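PDB 4Y6X: coat protein from Tobacco streak virus, which self-assembles into the viral capsid, binds the 3' end of the viral RNA, is involved in its translation initiation and probably plays a role in packaging. Local coordinates for residues L67-F71 / A125-C129; T78-V82 / R107-L113. One frame throughout, in Å; residues are numbered along the deposited sequence.

Contact 1 and contact 2 both span the interior of the jelly-roll coat domain, joining its two four-stranded sheets, and their centres lie only about 5 Å apart. Strand 63-73, which carries 67-71, neighbours 107-117 in one sheet; 77-82 and 125-130 are neighbours in the other. Each contact thus takes one strand from each pair, with contact 2 nested along the chain inside the loop closed by contact 1. The backbones meet too: probable hydrogen bonds join Leu-67 O to Phe-111 N (2.7 Å) and Thr-78 O to Cys-129 N (2.8 Å). Both contacts also touch the second subunit of the domain-swapped dimer, on the outer side of the strands at Leu-68 and Ser-108.

Contact 1: residues L67-F71 / A125-C129; sequences LLIGF and AIVWC
The ring of Phe-71 lies under the pyrrole edge of Trp-128, one of the side-chain contacts that join the two sheets of the jelly-roll beta-barrel. The pair is T-shaped: the planes stand at 86° with the centroids of the phenyl and five-membered rings 4.6 Å apart. NE1 of Trp-128 sits 3.4 Å above the plane of the Phe-71 ring, over its centre, so the N-H edge of the indole is turned to the pi face; this would give a buried polar N-H a favourable electrostatic environment. Phe-71 brings its ring there with CG between its own backbone N and carbonyl carbon.

The two strand segments run in nearly the same direction, 22° apart, and their axes come no closer than 11.2 Å. No hydrogen bond crosses between them: side chains alone fill the distance, and all five that touch are buried. Along the row, Ile-69 divides its branches, CD1 reaching CZ2 of the Trp-128 benzo ring (3.9 Å) at an oblique approach, while CG2 passes alongside CD1 of Ile-126. On the strand of Trp-128, Ile-126 CG2 also rests 3.4 Å above one indole face, toward the rim, which probably helps to hold the tilt of the indole. Beyond the segments, Trp-35 meets Trp-128 edge-to-face, Phe-79 meets it nearly parallel, and Phe-101 packs edge-to-face with Phe-71, making an aromatic cluster at this end of the interior.

At the other end the two segments meet through aliphatic side chains. Leu-67, with CG anti to its backbone nitrogen (chi1 168°), reaches inward between the sheets and meets Ile-126 tip to tip, CD2 of the leucine touching CD1 of the isoleucine at 3.5 Å.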
# COMPACT_ATOMS: atom_id res chain seq x y z
N LEU A 67 15.13 2.51 8.93
CA LEU A 67 14.27 3.25 8.05
C LEU A 67 15.17 4.10 7.15
O LEU A 67 16.01 4.87 7.66
CB LEU A 67 13.38 4.12 8.87
CG LEU A 67 12.63 5.17 8.04
CD1 LEU A 67 11.57 4.56 7.12
CD2 LEU A 67 12.01 6.15 8.97
N LEU A 68 15.00 3.98 5.85
CA LEU A 68 15.69 4.78 4.85
C LEU A 68 14.75 5.77 4.25
O LEU A 68 13.62 5.39 3.83
CB LEU A 68 16.18 3.94 3.70
CG LEU A 68 17.53 3.21 3.83
CD1 LEU A 68 17.83 2.65 5.18
CD2 LEU A 68 17.69 2.15 2.74
N ILE A 69 15.16 7.04 4.23
CA ILE A 69 14.41 8.01 3.53
C ILE A 69 15.27 8.80 2.57
O ILE A 69 16.50 8.99 2.80
CB ILE A 69 13.61 8.90 4.44
CG1 ILE A 69 14.49 9.77 5.25
CG2 ILE A 69 12.73 8.13 5.45
CD1 ILE A 69 13.88 11.13 5.26
N GLY A 70 14.66 9.24 1.49
CA GLY A 70 15.35 10.08 0.52
C GLY A 70 14.41 11.14 0.07
O GLY A 70 13.22 10.89 -0.02
N PHE A 71 14.92 12.31 -0.21
CA PHE A 71 14.09 13.40 -0.63
C PHE A 71 14.85 14.45 -1.36
O PHE A 71 16.09 14.52 -1.27
CB PHE A 71 13.33 14.01 0.54
CG PHE A 71 14.22 14.68 1.54
CD1 PHE A 71 14.77 13.95 2.59
CD2 PHE A 71 14.49 16.03 1.45
CE1 PHE A 71 15.60 14.55 3.53
CE2 PHE A 71 15.34 16.65 2.38
CZ PHE A 71 15.89 15.89 3.41
N ALA A 125 8.45 10.57 14.69
CA ALA A 125 8.17 11.23 13.43
C ALA A 125 9.43 11.74 12.82
O ALA A 125 10.44 11.96 13.50
CB ALA A 125 7.19 12.36 13.64
N ILE A 126 9.37 11.96 11.51
CA ILE A 126 10.42 12.70 10.84
C ILE A 126 9.89 14.09 10.60
O ILE A 126 8.76 14.25 10.18
CB ILE A 126 10.86 11.98 9.58
CG1 ILE A 126 11.57 10.69 9.99
CG2 ILE A 126 11.89 12.84 8.84
CD1 ILE A 126 11.31 9.62 9.01
N VAL A 127 10.71 15.08 10.89
CA VAL A 127 10.32 16.46 10.82
C VAL A 127 11.28 17.24 9.94
O VAL A 127 12.48 17.11 10.08
CB VAL A 127 10.32 17.09 12.24
CG1 VAL A 127 9.96 18.58 12.19
CG2 VAL A 127 9.37 16.37 13.16
N TRP A 128 10.74 18.06 9.03
CA TRP A 128 11.52 18.95 8.19
C TRP A 128 11.25 20.42 8.56
O TRP A 128 10.10 20.78 8.79
CB TRP A 128 11.11 18.84 6.73
CG TRP A 128 11.54 17.63 6.06
CD1 TRP A 128 12.58 17.53 5.22
CD2 TRP A 128 10.95 16.33 6.15
NE1 TRP A 128 12.71 16.22 4.78
CE2 TRP A 128 11.70 15.47 5.34
CE3 TRP A 128 9.84 15.81 6.84
CZ2 TRP A 128 11.39 14.12 5.18
CZ3 TRP A 128 9.52 14.47 6.68
CH2 TRP A 128 10.28 13.64 5.84
N CYS A 129 12.31 21.22 8.60
CA CYS A 129 12.21 22.70 8.76
C CYS A 129 12.86 23.39 7.56
O CYS A 129 14.09 23.34 7.39
CB CYS A 129 12.96 23.16 10.01
SG CYS A 129 12.54 22.19 11.47

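Contact 2: residues T78-V82 / R107-L113; sequences TFGMV and RSRDFDL
Phe-111 is held between a thioether and an arginine: CE of Met-81 lies over one face of its ring, and Arg-109, from its own strand, covers the opposite face. The methionine makes a Met-aromatic contact, SD approaching obliquely, 4.8 Å from the ring centroid and 36° off the normal. Its root packs as well, CB lying 3.8 Å from Phe-111 CE1. With CG anti to the backbone N (chi1 -174°) the chain first extends, then bends at chi3; the methionine and Leu-113 side chains cross at about a right angle, CE meeting CD2. On the other face, Arg-109 CG lies 3.4 Å above the ring plane toward the rim, and the guanidinium turns back so that Phe-111 CE1 faces its centre.

Across the strands Phe-79 is met at its edge, near its plane, by CB of Arg-109, 3.8 Å from CZ. On either side of that touch, its CE1 meets the aliphatic CG of Arg-107 and its CE2 approaches Phe-111 CZ, both obliquely. No direct hydrogen bond joins the two segments; a water bridges them instead. It accepts from Arg-109 NE at 2.7 Å, lying in the guanidinium plane, and donates to the carbonyl Phe-79 O at 3.2 Å, while sitting above the rim of the Phe-79 ring. Together with weak bonds from NH1 to Asp-110 O and NH2 to Gly-97 O, the water probably helps to set the guanidinium's rotation.

The contact spans the jelly-roll sandwich, and segments 78-82 and 107-113 run in nearly the same direction. Strand 99-101 flanks it, Arg-107 NH2 bonding to Gly-100 O. Arg-107 NH1 donates to Asn-164 O of the second subunit, and on the far side of strand 107-117 Ser-108 OG bonds to Val-163 O of that subunit.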
# COMPACT_ATOMS: atom_id res chain seq x y z
N THR A 78 16.63 21.92 7.47
CA THR A 78 17.12 20.86 8.28
C THR A 78 16.02 19.82 8.53
O THR A 78 14.84 20.08 8.37
CB THR A 78 17.65 21.40 9.63
OG1 THR A 78 16.60 22.06 10.29
CG2 THR A 78 18.82 22.44 9.45
N PHE A 79 16.43 18.62 8.92
CA PHE A 79 15.51 17.60 9.25
C PHE A 79 16.04 16.61 10.24
O PHE A 79 17.24 16.43 10.40
CB PHE A 79 15.06 16.89 7.98
CG PHE A 79 16.03 15.87 7.48
CD1 PHE A 79 17.29 16.24 6.95
CD2 PHE A 79 15.68 14.54 7.52
CE1 PHE A 79 18.18 15.27 6.45
CE2 PHE A 79 16.56 13.58 7.05
CZ PHE A 79 17.82 13.93 6.53
N GLY A 80 15.13 15.88 10.83
CA GLY A 80 15.53 14.73 11.66
C GLY A 80 14.37 14.05 12.33
O GLY A 80 13.23 14.41 12.11
N MET A 81 14.67 13.00 13.07
CA MET A 81 13.67 12.19 13.75
C MET A 81 13.42 12.71 15.14
O MET A 81 14.36 13.03 15.83
CB MET A 81 14.13 10.74 13.80
CG MET A 81 13.09 9.74 14.36
SD MET A 81 13.64 8.00 14.10
CE MET A 81 12.61 7.63 12.67
N VAL A 82 12.16 12.80 15.55
CA VAL A 82 11.79 13.19 16.91
C VAL A 82 10.95 12.11 17.58
O VAL A 82 10.31 11.32 16.87
CB VAL A 82 11.00 14.49 16.95
CG1 VAL A 82 11.80 15.56 16.25
CG2 VAL A 82 9.64 14.34 16.30
N ARG A 107 18.93 14.23 -0.86
CA ARG A 107 19.49 13.93 0.44
C ARG A 107 18.91 12.63 0.94
O ARG A 107 17.71 12.36 0.77
CB ARG A 107 19.08 15.06 1.34
CG ARG A 107 19.53 14.99 2.75
CD ARG A 107 21.02 14.97 2.69
NE ARG A 107 21.63 15.76 3.74
CZ ARG A 107 22.75 15.45 4.35
NH1 ARG A 107 23.48 14.38 4.00
NH2 ARG A 107 23.17 16.22 5.34
N SER A 108 19.71 11.81 1.58
CA SER A 108 19.13 10.63 2.16
C SER A 108 19.61 10.40 3.57
O SER A 108 20.50 11.08 4.02
CB SER A 108 19.45 9.44 1.28
OG SER A 108 20.83 9.24 1.20
N ARG A 109 18.96 9.50 4.28
CA ARG A 109 19.31 9.20 5.66
C ARG A 109 18.86 7.81 6.03
O ARG A 109 17.75 7.40 5.63
CB ARG A 109 18.64 10.20 6.61
CG ARG A 109 18.91 10.08 8.10
CD ARG A 109 20.10 10.79 8.63
NE ARG A 109 19.88 11.25 10.00
CZ ARG A 109 20.02 10.51 11.11
NH1 ARG A 109 20.38 9.23 11.07
NH2 ARG A 109 19.80 11.07 12.30
N ASP A 110 19.72 7.09 6.74
CA ASP A 110 19.40 5.79 7.35
C ASP A 110 19.20 5.96 8.82
O ASP A 110 20.09 6.42 9.50
CB ASP A 110 20.61 4.89 7.14
N PHE A 111 18.02 5.69 9.33
CA PHE A 111 17.74 5.84 10.75
C PHE A 111 17.79 4.43 11.35
O PHE A 111 17.17 3.50 10.78
CB PHE A 111 16.35 6.42 10.94
CG PHE A 111 16.22 7.80 10.51
CD1 PHE A 111 16.69 8.83 11.31
CD2 PHE A 111 15.64 8.12 9.29
CE1 PHE A 111 16.57 10.15 10.92
CE2 PHE A 111 15.51 9.44 8.89
CZ PHE A 111 15.98 10.46 9.72
N ASP A 112 18.50 4.25 12.47
CA ASP A 112 18.60 2.95 13.15
C ASP A 112 17.38 2.85 14.08
O ASP A 112 17.08 3.75 14.84
CB ASP A 112 19.91 2.73 13.92
N LEU A 113 16.62 1.79 13.95
CA LEU A 113 15.40 1.67 14.76
C LEU A 113 15.57 0.67 15.92
O LEU A 113 14.65 0.47 16.68
CB LEU A 113 14.18 1.28 13.88
CG LEU A 113 13.87 2.27 12.77
CD1 LEU A 113 12.80 1.67 11.89
CD2 LEU A 113 13.45 3.63 13.29
O HOH W 1 18.96 13.79 10.03